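Local coordinates for protein MEM-A1 (Soil metagenome, PDB 6E0S) that probably hydrolyses beta-lactam antibiotics, using zinc, as a subclass B3 metallo-beta-lactamase recovered from a soil metagenome, at residues G129-G134 with F203-S208; R164-H169 with A223-L228; L195-A200 with A216-S221. All coordinates share one frame; numbering follows the deposited sequence.

Contact 1: residues G129-G134 with F203-S208; sequences GDPQYG and FRYSGS
The phenolic OH of Tyr205 is hydrogen-bonded to Gly168 O and is met at the same time by the ring of Pro131, whose CG lies 3.5 Å from Tyr205 OH. Here two loops of the metallo-beta-lactamase fold come together beside the zinc site: one precedes strand 145-148, the other leads towards helix 214-226. The main packing is between Pro131 and Phe203. Pro131 CA stands 3.5 Å from the centroid of the Phe203 ring, only 9° off the ring normal, a CH-pi contact over the middle of the face. With CG anti to the backbone N (chi1 -172°), the Phe203 side chain runs the same way as that of Pro131 and lays its ring face against Pro131 CA, and Pro131 CB reaches Phe203 CE2 at 3.7 Å. Pro131 O, the acceptor of a backbone bond from Ala200, rests 3.3 Å from Phe203 CB. Within the second loop, Phe203 CE2 lies over the centre of the Tyr205 ring. Each loop is shaped by a type I turn, Asp130 to Tyr133 and Arg204 to Gly207. In the first, Asp130 OD2 accepts from Gln132 N at 2.9 Å through its anti lone pair, an Asx turn, while Asp130 OD1 is hydrogen-bonded to NE2 of the zinc ligand His93. A nearly straight 3.2 Å bond joins Arg204 N to Ser208 OG, which sits over the Phe203 face opposite Pro131, towards the rim.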
ATOM      1  N   GLY A 129     -10.421 -15.709   7.482  1.00 26.43           N
ATOM      2  CA  GLY A 129      -9.518 -15.299   8.531  1.00 25.71           C
ATOM      3  C   GLY A 129      -9.202 -13.819   8.535  1.00 24.14           C
ATOM      4  O   GLY A 129      -8.332 -13.401   9.302  1.00 26.59           O
ATOM      5  N   ASP A 130      -9.884 -13.006   7.726  1.00 22.17           N
ATOM      6  CA  ASP A 130      -9.592 -11.585   7.733  1.00 20.77           C
ATOM      7  C   ASP A 130     -10.060 -10.995   9.052  1.00 20.28           C
ATOM      8  O   ASP A 130     -11.143 -11.340   9.527  1.00 22.25           O
ATOM      9  CB  ASP A 130     -10.277 -10.854   6.580  1.00 21.19           C
ATOM     10  CG  ASP A 130      -9.615  -9.519   6.253  1.00 23.02           C
ATOM     11  OD1 ASP A 130      -8.899  -9.434   5.233  1.00 23.21           O
ATOM     12  OD2 ASP A 130      -9.836  -8.552   6.998  1.00 22.34           O
ATOM     13  N   PRO A 131      -9.253 -10.114   9.679  1.00 20.19           N
ATOM     14  CA  PRO A 131      -9.712  -9.458  10.914  1.00 20.95           C
ATOM     15  C   PRO A 131     -11.037  -8.740  10.709  1.00 21.77           C
ATOM     16  O   PRO A 131     -11.784  -8.537  11.667  1.00 22.44           O
ATOM     17  CB  PRO A 131      -8.584  -8.467  11.238  1.00 19.26           C
ATOM     18  CG  PRO A 131      -7.341  -9.104  10.646  1.00 18.84           C
ATOM     19  CD  PRO A 131      -7.844  -9.789   9.351  1.00 18.82           C
ATOM     20  N   GLN A 132     -11.350  -8.349   9.473  1.00 21.95           N
ATOM     21  CA  GLN A 132     -12.600  -7.646   9.187  1.00 22.33           C
ATOM     22  C   GLN A 132     -13.604  -8.533   8.471  1.00 23.60           C
ATOM     23  O   GLN A 132     -14.620  -8.028   7.972  1.00 23.23           O
ATOM     24  CB  GLN A 132     -12.343  -6.377   8.370  1.00 23.41           C
ATOM     25  CG  GLN A 132     -11.314  -5.442   8.986  1.00 24.87           C
ATOM     26  CD  GLN A 132     -11.217  -4.114   8.269  1.00 26.55           C
ATOM     27  OE1 GLN A 132     -12.227  -3.566   7.813  1.00 28.71           O
ATOM     28  NE2 GLN A 132     -10.007  -3.569   8.188  1.00 24.79           N
ATOM     29  N   TYR A 133     -13.381  -9.851   8.464  1.00 22.85           N
ATOM     30  CA  TYR A 133     -14.302 -10.744   7.757  1.00 24.14           C
ATOM     31  C   TYR A 133     -15.727 -10.551   8.261  1.00 25.91           C
ATOM     32  O   TYR A 133     -15.997 -10.545   9.472  1.00 28.49           O
ATOM     33  CB  TYR A 133     -13.899 -12.212   7.925  1.00 26.42           C
ATOM     34  CG  TYR A 133     -14.885 -13.165   7.266  1.00 29.56           C
ATOM     35  CD1 TYR A 133     -15.781 -13.908   8.016  1.00 32.53           C
ATOM     36  CD2 TYR A 133     -14.928 -13.283   5.880  1.00 30.47           C
ATOM     37  CE1 TYR A 133     -16.695 -14.764   7.395  1.00 34.95           C
ATOM     38  CE2 TYR A 133     -15.823 -14.131   5.253  1.00 32.43           C
ATOM     39  CZ  TYR A 133     -16.703 -14.862   6.013  1.00 34.95           C
ATOM     40  OH  TYR A 133     -17.580 -15.691   5.380  1.00 37.93           O
ATOM     41  N   GLY A 134     -16.654 -10.400   7.321  1.00 25.00           N
ATOM     42  CA  GLY A 134     -18.032 -10.121   7.632  1.00 26.40           C
ATOM     43  C   GLY A 134     -18.453  -8.708   7.284  1.00 26.17           C
ATOM     44  O   GLY A 134     -19.623  -8.483   6.947  1.00 26.98           O
ATOM     45  N   PHE A 203     -14.091 -10.817  15.593  1.00 33.02           N
ATOM     46  CA  PHE A 203     -12.651 -11.054  15.561  1.00 31.71           C
ATOM     47  C   PHE A 203     -11.960 -10.336  16.720  1.00 32.34           C
ATOM     48  O   PHE A 203     -12.294  -9.192  17.048  1.00 32.55           O
ATOM     49  CB  PHE A 203     -12.070 -10.581  14.235  1.00 29.81           C
ATOM     50  CG  PHE A 203     -10.628 -10.956  14.045  1.00 29.19           C
ATOM     51  CD1 PHE A 203     -10.284 -12.147  13.434  1.00 29.31           C
ATOM     52  CD2 PHE A 203      -9.616 -10.113  14.477  1.00 28.75           C
ATOM     53  CE1 PHE A 203      -8.956 -12.489  13.268  1.00 28.36           C
ATOM     54  CE2 PHE A 203      -8.286 -10.461  14.322  1.00 26.74           C
ATOM     55  CZ  PHE A 203      -7.966 -11.647  13.718  1.00 27.76           C
ATOM     56  N   ARG A 204     -10.981 -11.001  17.336  1.00 31.56           N
ATOM     57  CA  ARG A 204     -10.207 -10.401  18.421  1.00 32.28           C
ATOM     58  C   ARG A 204      -8.735 -10.666  18.179  1.00 30.74           C
ATOM     59  O   ARG A 204      -8.339 -11.823  17.999  1.00 30.39           O
ATOM     60  CB  ARG A 204     -10.617 -10.975  19.777  1.00 35.31           C
ATOM     61  CG  ARG A 204     -12.041 -10.683  20.171  1.00 37.78           C
ATOM     62  CD  ARG A 204     -12.443 -11.555  21.349  1.00 41.59           C
ATOM     63  NE  ARG A 204     -11.425 -11.579  22.399  1.00 43.90           N
ATOM     64  CZ  ARG A 204     -11.377 -10.734  23.426  1.00 45.03           C
ATOM     65  NH1 ARG A 204     -12.295  -9.783  23.558  1.00 45.66           N
ATOM     66  NH2 ARG A 204     -10.407 -10.840  24.324  1.00 45.86           N
ATOM     67  N   TYR A 205      -7.929  -9.601  18.179  1.00 30.02           N
ATOM     68  CA  TYR A 205      -6.485  -9.782  18.073  1.00 30.36           C
ATOM     69  C   TYR A 205      -5.928 -10.530  19.278  1.00 33.70           C
ATOM     70  O   TYR A 205      -4.918 -11.232  19.154  1.00 35.35           O
ATOM     71  CB  TYR A 205      -5.785  -8.428  17.908  1.00 28.89           C
ATOM     72  CG  TYR A 205      -5.827  -7.912  16.480  1.00 25.96           C
ATOM     73  CD1 TYR A 205      -4.769  -8.158  15.603  1.00 23.06           C
ATOM     74  CD2 TYR A 205      -6.924  -7.204  16.005  1.00 25.38           C
ATOM     75  CE1 TYR A 205      -4.793  -7.706  14.298  1.00 22.39           C
ATOM     76  CE2 TYR A 205      -6.963  -6.747  14.693  1.00 25.03           C
ATOM     77  CZ  TYR A 205      -5.897  -6.998  13.846  1.00 22.60           C
ATOM     78  OH  TYR A 205      -5.934  -6.553  12.526  1.00 22.49           O
ATOM     79  N   SER A 206      -6.577 -10.405  20.447  1.00 35.99           N
ATOM     80  CA  SER A 206      -6.172 -11.146  21.642  1.00 40.08           C
ATOM     81  C   SER A 206      -6.180 -12.653  21.431  1.00 43.47           C
ATOM     82  O   SER A 206      -5.649 -13.380  22.272  1.00 46.62           O
ATOM     83  CB  SER A 206      -7.104 -10.831  22.812  1.00 42.24           C
ATOM     84  OG  SER A 206      -7.360  -9.452  22.910  1.00 43.14           O
ATOM     85  N   GLY A 207      -6.791 -13.140  20.353  1.00 43.36           N
ATOM     86  CA  GLY A 207      -6.861 -14.568  20.108  1.00 43.71           C
ATOM     87  C   GLY A 207      -8.051 -14.925  19.249  1.00 43.34           C
ATOM     88  O   GLY A 207      -9.194 -14.812  19.698  1.00 43.77           O
ATOM     89  N   SER A 208      -7.805 -15.333  18.001  1.00 42.95           N
ATOM     90  CA  SER A 208      -8.878 -15.797  17.126  1.00 44.81           C
ATOM     91  C   SER A 208      -8.401 -16.988  16.303  1.00 43.10           C
ATOM     92  O   SER A 208      -7.391 -16.887  15.594  1.00 40.68           O
ATOM     93  CB  SER A 208      -9.411 -14.695  16.204  1.00 46.52           C
ATOM     94  OG  SER A 208     -10.542 -14.076  16.809  1.00 49.69           O
TER

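Contact 2: residues R164-H169 with A223-L228; sequences RYTPGH and ATVAAL. With ZN (zinc ion), chain B.
Arg164 folds its chain at chi2 (-65°) and chi3 (-59°), which brings the guanidinium to Leu228 and Thr224, while Thr224 holds CG2 anti to its own backbone N, facing the arginine. Leu228 CD2 comes over one face of the guanidinium, 3.4 Å from Arg164 NH1, the two side chains running past each other in opposite directions. Thr224 CG2 approaches the same group obliquely, 3.9 Å from Arg164 NH2. Further along, Thr166 CG2 meets Val225 CG2 at 3.9 Å, the side chains crossing at about a right angle; Thr166 OG1 turns instead to Ser175 OG. This is the joint at which strand 159-165 of the metallo-beta-lactamase fold, running on into the zinc-binding loop, is covered by the end of helix 214-226. Two waters bridge the polar groups of the two segments. One molecule donates to Thr224 O at 2.8 Å and accepts weakly from Arg164 NH2. A second donates to Tyr165 O and lies 2.8 Å from Thr224 OG1, which is also bonded to Lys220 O. At the far end of the loop, His169 NE2 binds zinc at 2.3 Å alongside His91, His93 and a water.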
ATOM      1  N   ARG A 164       8.100  -6.603   1.186  1.00 17.34           N
ATOM      2  CA  ARG A 164       8.333  -6.823   2.614  1.00 15.80           C
ATOM      3  C   ARG A 164       7.005  -7.212   3.245  1.00 14.04           C
ATOM      4  O   ARG A 164       6.141  -6.356   3.449  1.00 16.74           O
ATOM      5  CB  ARG A 164       8.925  -5.579   3.291  1.00 17.93           C
ATOM      6  CG  ARG A 164      10.271  -5.141   2.673  1.00 19.33           C
ATOM      7  CD  ARG A 164      11.349  -6.197   2.901  1.00 20.99           C
ATOM      8  NE  ARG A 164      11.617  -6.497   4.322  1.00 26.99           N
ATOM      9  CZ  ARG A 164      12.526  -5.880   5.086  1.00 30.66           C
ATOM     10  NH1 ARG A 164      13.285  -4.909   4.583  1.00 32.69           N
ATOM     11  NH2 ARG A 164      12.685  -6.238   6.355  1.00 30.25           N
ATOM     12  N   TYR A 165       6.840  -8.492   3.558  1.00 16.81           N
ATOM     13  CA  TYR A 165       5.585  -8.935   4.150  1.00 17.38           C
ATOM     14  C   TYR A 165       5.341  -8.169   5.449  1.00 18.36           C
ATOM     15  O   TYR A 165       6.204  -8.134   6.330  1.00 18.71           O
ATOM     16  CB  TYR A 165       5.650 -10.444   4.417  1.00 18.59           C
ATOM     17  CG  TYR A 165       5.332 -11.346   3.235  1.00 17.95           C
ATOM     18  CD1 TYR A 165       5.470 -10.911   1.930  1.00 15.97           C
ATOM     19  CD2 TYR A 165       4.941 -12.671   3.453  1.00 17.78           C
ATOM     20  CE1 TYR A 165       5.141 -11.775   0.834  1.00 17.67           C
ATOM     21  CE2 TYR A 165       4.646 -13.540   2.393  1.00 19.09           C
ATOM     22  CZ  TYR A 165       4.747 -13.088   1.092  1.00 18.65           C
ATOM     23  OH  TYR A 165       4.444 -13.958   0.058  1.00 19.00           O
ATOM     24  N   THR A 166       4.172  -7.544   5.567  1.00 18.64           N
ATOM     25  CA  THR A 166       3.777  -6.859   6.802  1.00 19.93           C
ATOM     26  C   THR A 166       2.327  -7.193   7.128  1.00 20.54           C
ATOM     27  O   THR A 166       1.462  -6.307   7.175  1.00 20.43           O
ATOM     28  CB  THR A 166       3.969  -5.346   6.679  1.00 19.05           C
ATOM     29  OG1 THR A 166       3.257  -4.862   5.532  1.00 17.11           O
ATOM     30  CG2 THR A 166       5.456  -4.983   6.576  1.00 18.41           C
ATOM     31  N   PRO A 167       2.021  -8.466   7.359  1.00 19.30           N
ATOM     32  CA  PRO A 167       0.642  -8.833   7.702  1.00 19.57           C
ATOM     33  C   PRO A 167       0.257  -8.375   9.111  1.00 21.25           C
ATOM     34  O   PRO A 167       1.103  -8.034   9.954  1.00 20.55           O
ATOM     35  CB  PRO A 167       0.649 -10.356   7.605  1.00 19.61           C
ATOM     36  CG  PRO A 167       2.094 -10.761   7.953  1.00 19.83           C
ATOM     37  CD  PRO A 167       2.919  -9.641   7.330  1.00 19.41           C
ATOM     38  N   GLY A 168      -1.067  -8.362   9.349  1.00 19.49           N
ATOM     39  CA  GLY A 168      -1.631  -8.107  10.669  1.00 19.86           C
ATOM     40  C   GLY A 168      -2.931  -7.333  10.522  1.00 20.95           C
ATOM     41  O   GLY A 168      -3.979  -7.722  11.061  1.00 19.81           O
ATOM     42  N   HIS A 169      -2.868  -6.230   9.765  1.00 21.14           N
ATOM     43  CA  HIS A 169      -4.097  -5.604   9.287  1.00 21.08           C
ATOM     44  C   HIS A 169      -4.895  -6.573   8.416  1.00 20.77           C
ATOM     45  O   HIS A 169      -6.121  -6.675   8.556  1.00 19.80           O
ATOM     46  CB  HIS A 169      -3.776  -4.317   8.519  1.00 20.60           C
ATOM     47  CG  HIS A 169      -4.996  -3.527   8.132  1.00 21.34           C
ATOM     48  ND1 HIS A 169      -5.711  -2.785   9.040  1.00 22.18           N
ATOM     49  CD2 HIS A 169      -5.611  -3.346   6.934  1.00 21.29           C
ATOM     50  CE1 HIS A 169      -6.740  -2.212   8.435  1.00 23.04           C
ATOM     51  NE2 HIS A 169      -6.708  -2.542   7.158  1.00 21.90           N
ATOM     52  N   ALA A 223       7.437  -3.676  13.939  1.00 21.22           N
ATOM     53  CA  ALA A 223       8.891  -3.612  14.092  1.00 22.68           C
ATOM     54  C   ALA A 223       9.594  -3.583  12.745  1.00 21.29           C
ATOM     55  O   ALA A 223      10.590  -2.870  12.578  1.00 20.96           O
ATOM     56  CB  ALA A 223       9.406  -4.791  14.919  1.00 23.87           C
ATOM     57  N   THR A 224       9.099  -4.352  11.779  1.00 20.87           N
ATOM     58  CA  THR A 224       9.673  -4.348  10.436  1.00 20.17           C
ATOM     59  C   THR A 224       9.649  -2.959   9.822  1.00 20.26           C
ATOM     60  O   THR A 224      10.668  -2.477   9.311  1.00 19.04           O
ATOM     61  CB  THR A 224       8.930  -5.328   9.538  1.00 20.12           C
ATOM     62  OG1 THR A 224       9.195  -6.645   9.984  1.00 20.90           O
ATOM     63  CG2 THR A 224       9.394  -5.198   8.062  1.00 20.44           C
ATOM     64  N   VAL A 225       8.490  -2.299   9.857  1.00 19.83           N
ATOM     65  CA  VAL A 225       8.380  -0.985   9.232  1.00 19.78           C
ATOM     66  C   VAL A 225       9.218   0.039   9.981  1.00 20.47           C
ATOM     67  O   VAL A 225       9.867   0.902   9.375  1.00 21.38           O
ATOM     68  CB  VAL A 225       6.896  -0.578   9.143  1.00 19.29           C
ATOM     69  CG1 VAL A 225       6.770   0.882   8.714  1.00 20.74           C
ATOM     70  CG2 VAL A 225       6.194  -1.489   8.147  1.00 17.82           C
ATOM     71  N   ALA A 226       9.251  -0.058  11.311  1.00 21.03           N
ATOM     72  CA  ALA A 226      10.065   0.851  12.097  1.00 21.44           C
ATOM     73  C   ALA A 226      11.532   0.775  11.699  1.00 23.12           C
ATOM     74  O   ALA A 226      12.249   1.790  11.772  1.00 24.19           O
ATOM     75  CB  ALA A 226       9.921   0.528  13.594  1.00 22.03           C
ATOM     76  N   ALA A 227      12.002  -0.409  11.289  1.00 23.36           N
ATOM     77  CA  ALA A 227      13.426  -0.604  11.011  1.00 24.54           C
ATOM     78  C   ALA A 227      13.814  -0.327   9.558  1.00 23.59           C
ATOM     79  O   ALA A 227      14.998  -0.438   9.213  1.00 26.01           O
ATOM     80  CB  ALA A 227      13.851  -2.025  11.383  1.00 23.83           C
ATOM     81  N   LEU A 228      12.886   0.063   8.701  1.00 22.91           N
ATOM     82  CA  LEU A 228      13.206   0.150   7.283  1.00 22.02           C
ATOM     83  C   LEU A 228      14.107   1.347   6.972  1.00 23.20           C
ATOM     84  O   LEU A 228      14.017   2.406   7.602  1.00 23.35           O
ATOM     85  CB  LEU A 228      11.923   0.273   6.452  1.00 20.40           C
ATOM     86  CG  LEU A 228      10.983  -0.922   6.422  1.00 19.52           C
ATOM     87  CD1 LEU A 228       9.750  -0.488   5.668  1.00 20.28           C
ATOM     88  CD2 LEU A 228      11.682  -2.073   5.705  1.00 18.75           C
TER
HETATM   89 ZN    ZN B 301      -7.699  -2.582   5.099  0.52 30.92          ZN
HETATM   90  O   HOH W   1      12.909  -3.964   8.543  1.00 23.23           O
HETATM   91  O   HOH W   2       7.061  -8.178   8.981  1.00 26.01           O
HETATM   92  O   HOH W   3      -9.154  -1.268   5.004  1.00 35.00           O

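Contact 3: residues L195-A200 with A216-S221; sequences LNAFAA and ADIKKS
The irregular segment 195-200 passes over helix 214-226 with its closest CA pair, Leu195 and Ile218, 6.7 Å apart, and it bends at Ala197, the centre of an inverse gamma turn. Ile218 carries the contact. CG1 anti to the backbone N (chi1 -159°) and an extended chi2 (153°) carry CD1 out to the main chain of the loop. There CD1 touches Leu195 O at 3.4 Å and Ala197 N at 3.6 Å, with Asn196 C also close by, and Ala197 CB adds an apolar contact to CD1 at 3.9 Å. One methyl group thus packs against successive peptide units on the approach to the bend. Ser221, about one turn further along the helix, is met by a single branch of Leu195: CD2 lies 3.8 Å from Ser221 CB. The serine therefore offers its methylene to the leucine, while its hydroxyl is turned to other partners, with OG bonded to Pro167 O and 2.9 Å from Asp217 O of the same helix. Helix 263-285 packs on the loop as well, Ala271 meeting Leu195 and Leu275 meeting Ala197. In the fold, the contact joins the loop that follows strand 185-192 to the helix it leads into. The loop also has a second-shell role, for Asn196 O accepts from ND1 of the zinc ligand His169. Between the two segments the contact is van der Waals packing, a methyl group against peptide atoms and aliphatic carbons against each other, so shape positions the loop on the helix, and directional bonding comes from neighbours such as Pro167 and His169.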
ATOM      1  N   LEU A 195      -0.876  -0.663   9.202  1.00 18.33           N
ATOM      2  CA  LEU A 195      -0.469  -1.448  10.362  1.00 19.47           C
ATOM      3  C   LEU A 195      -1.519  -1.397  11.465  1.00 20.06           C
ATOM      4  O   LEU A 195      -1.226  -1.722  12.611  1.00 20.74           O
ATOM      5  CB  LEU A 195       0.882  -0.962  10.900  1.00 19.33           C
ATOM      6  CG  LEU A 195       2.095  -1.060   9.983  1.00 20.11           C
ATOM      7  CD1 LEU A 195       3.324  -0.421  10.650  1.00 22.11           C
ATOM      8  CD2 LEU A 195       2.326  -2.545   9.614  1.00 20.13           C
ATOM      9  N   ASN A 196      -2.738  -0.989  11.133  1.00 20.03           N
ATOM     10  CA  ASN A 196      -3.765  -0.736  12.129  1.00 23.03           C
ATOM     11  C   ASN A 196      -4.485  -2.022  12.528  1.00 21.28           C
ATOM     12  O   ASN A 196      -5.015  -2.753  11.681  1.00 20.57           O
ATOM     13  CB  ASN A 196      -4.747   0.303  11.594  1.00 26.85           C
ATOM     14  CG  ASN A 196      -4.204   1.714  11.718  1.00 30.64           C
ATOM     15  OD1 ASN A 196      -3.037   1.926  12.097  1.00 31.16           O
ATOM     16  ND2 ASN A 196      -5.052   2.695  11.409  1.00 33.51           N
ATOM     17  N   ALA A 197      -4.467  -2.313  13.825  1.00 23.42           N
ATOM     18  CA  ALA A 197      -5.252  -3.407  14.389  1.00 24.13           C
ATOM     19  C   ALA A 197      -6.724  -3.018  14.401  1.00 24.92           C
ATOM     20  O   ALA A 197      -7.225  -2.448  15.377  1.00 26.48           O
ATOM     21  CB  ALA A 197      -4.768  -3.749  15.803  1.00 22.88           C
ATOM     22  N   PHE A 198      -7.436  -3.322  13.325  1.00 24.55           N
ATOM     23  CA  PHE A 198      -8.853  -3.006  13.216  1.00 27.14           C
ATOM     24  C   PHE A 198      -9.604  -4.304  12.961  1.00 26.79           C
ATOM     25  O   PHE A 198      -9.172  -5.113  12.139  1.00 26.26           O
ATOM     26  CB  PHE A 198      -9.099  -1.990  12.091  1.00 29.47           C
ATOM     27  CG  PHE A 198     -10.510  -1.512  12.037  1.00 33.16           C
ATOM     28  CD1 PHE A 198     -11.424  -2.115  11.188  1.00 34.62           C
ATOM     29  CD2 PHE A 198     -10.946  -0.492  12.877  1.00 35.25           C
ATOM     30  CE1 PHE A 198     -12.757  -1.685  11.157  1.00 35.78           C
ATOM     31  CE2 PHE A 198     -12.275  -0.057  12.848  1.00 37.15           C
ATOM     32  CZ  PHE A 198     -13.178  -0.657  11.990  1.00 37.52           C
ATOM     33  N   ALA A 199     -10.714  -4.513  13.666  1.00 27.33           N
ATOM     34  CA  ALA A 199     -11.387  -5.809  13.609  1.00 28.41           C
ATOM     35  C   ALA A 199     -12.896  -5.649  13.510  1.00 28.49           C
ATOM     36  O   ALA A 199     -13.481  -4.764  14.140  1.00 29.05           O
ATOM     37  CB  ALA A 199     -11.077  -6.675  14.845  1.00 28.73           C
ATOM     38  N   ALA A 200     -13.518  -6.518  12.724  1.00 28.86           N
ATOM     39  CA  ALA A 200     -14.969  -6.659  12.743  1.00 30.71           C
ATOM     40  C   ALA A 200     -15.368  -7.753  13.723  1.00 33.73           C
ATOM     41  O   ALA A 200     -14.713  -8.799  13.800  1.00 32.94           O
ATOM     42  CB  ALA A 200     -15.495  -6.985  11.348  1.00 30.02           C
ATOM     43  N   ALA A 216       0.861 -11.761  16.731  1.00 24.82           N
ATOM     44  CA  ALA A 216       2.293 -11.896  16.473  1.00 25.67           C
ATOM     45  C   ALA A 216       2.678 -11.218  15.164  1.00 23.62           C
ATOM     46  O   ALA A 216       3.700 -10.516  15.085  1.00 22.78           O
ATOM     47  CB  ALA A 216       2.669 -13.373  16.433  1.00 28.43           C
ATOM     48  N   ASP A 217       1.868 -11.427  14.129  1.00 22.83           N
ATOM     49  CA  ASP A 217       2.083 -10.789  12.831  1.00 23.10           C
ATOM     50  C   ASP A 217       2.119  -9.269  12.939  1.00 23.07           C
ATOM     51  O   ASP A 217       3.029  -8.621  12.412  1.00 22.71           O
ATOM     52  CB  ASP A 217       0.961 -11.167  11.864  1.00 24.15           C
ATOM     53  CG  ASP A 217       1.182 -12.485  11.167  1.00 26.83           C
ATOM     54  OD1 ASP A 217       2.226 -13.145  11.382  1.00 29.70           O
ATOM     55  OD2 ASP A 217       0.275 -12.856  10.386  1.00 28.06           O
ATOM     56  N   ILE A 218       1.087  -8.671  13.534  1.00 22.83           N
ATOM     57  CA  ILE A 218       1.022  -7.209  13.507  1.00 22.76           C
ATOM     58  C   ILE A 218       2.167  -6.594  14.307  1.00 22.88           C
ATOM     59  O   ILE A 218       2.739  -5.585  13.895  1.00 21.52           O
ATOM     60  CB  ILE A 218      -0.358  -6.703  13.972  1.00 24.15           C
ATOM     61  CG1 ILE A 218      -0.588  -5.285  13.459  1.00 24.26           C
ATOM     62  CG2 ILE A 218      -0.488  -6.677  15.471  1.00 25.02           C
ATOM     63  CD1 ILE A 218      -2.091  -4.990  13.286  1.00 24.63           C
ATOM     64  N   LYS A 219       2.525  -7.187  15.453  1.00 23.33           N
ATOM     65  CA  LYS A 219       3.661  -6.682  16.218  1.00 24.09           C
ATOM     66  C   LYS A 219       4.947  -6.822  15.423  1.00 23.24           C
ATOM     67  O   LYS A 219       5.793  -5.915  15.406  1.00 22.52           O
ATOM     68  CB  LYS A 219       3.789  -7.433  17.545  1.00 26.70           C
ATOM     69  CG  LYS A 219       2.665  -7.172  18.542  1.00 28.03           C
ATOM     70  CD  LYS A 219       2.820  -8.059  19.785  1.00 31.66           C
ATOM     71  CE  LYS A 219       3.902  -7.495  20.690  1.00 35.97           C
ATOM     72  NZ  LYS A 219       3.452  -6.163  21.240  1.00 38.95           N
ATOM     73  N   LYS A 220       5.108  -7.947  14.727  1.00 24.00           N
ATOM     74  CA  LYS A 220       6.326  -8.090  13.942  1.00 24.59           C
ATOM     75  C   LYS A 220       6.363  -7.101  12.777  1.00 22.88           C
ATOM     76  O   LYS A 220       7.426  -6.548  12.461  1.00 22.84           O
ATOM     77  CB  LYS A 220       6.460  -9.522  13.436  1.00 27.91           C
ATOM     78  CG  LYS A 220       7.814  -9.782  12.795  1.00 31.91           C
ATOM     79  CD  LYS A 220       7.842 -11.106  12.061  1.00 35.53           C
ATOM     80  CE  LYS A 220       9.207 -11.344  11.407  1.00 38.04           C
ATOM     81  NZ  LYS A 220       9.019 -12.078  10.105  1.00 39.99           N
ATOM     82  N   SER A 221       5.214  -6.862  12.134  1.00 19.87           N
ATOM     83  CA  SER A 221       5.146  -5.921  11.017  1.00 18.08           C
ATOM     84  C   SER A 221       5.411  -4.493  11.486  1.00 18.72           C
ATOM     85  O   SER A 221       6.075  -3.725  10.786  1.00 18.40           O
ATOM     86  CB  SER A 221       3.785  -6.000  10.313  1.00 18.16           C
ATOM     87  OG  SER A 221       3.537  -7.317   9.873  1.00 17.78           O
TER

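Contacts 2 and 3 share helix 214-226, and their centres are 10 Å apart; contact 1 lies 10 Å from contact 3 and 19 Å from contact 2, also between centres. The loop leading to His169 joins all three. Contact 1 packs directly on this zinc ligand: Pro131 CG is 3.4 Å from His169 O, and Gln132 NE2 is 3.5 Å from His169 CE1. The same glutamine ties contact 1 to contact 3, with Gln132 CD 3.5 Å from Phe198 CD1. Contact 3 adds a second-shell hold on the histidine, so residues of both contacts surround a ligand whose NE2 binds the metal in contact 2.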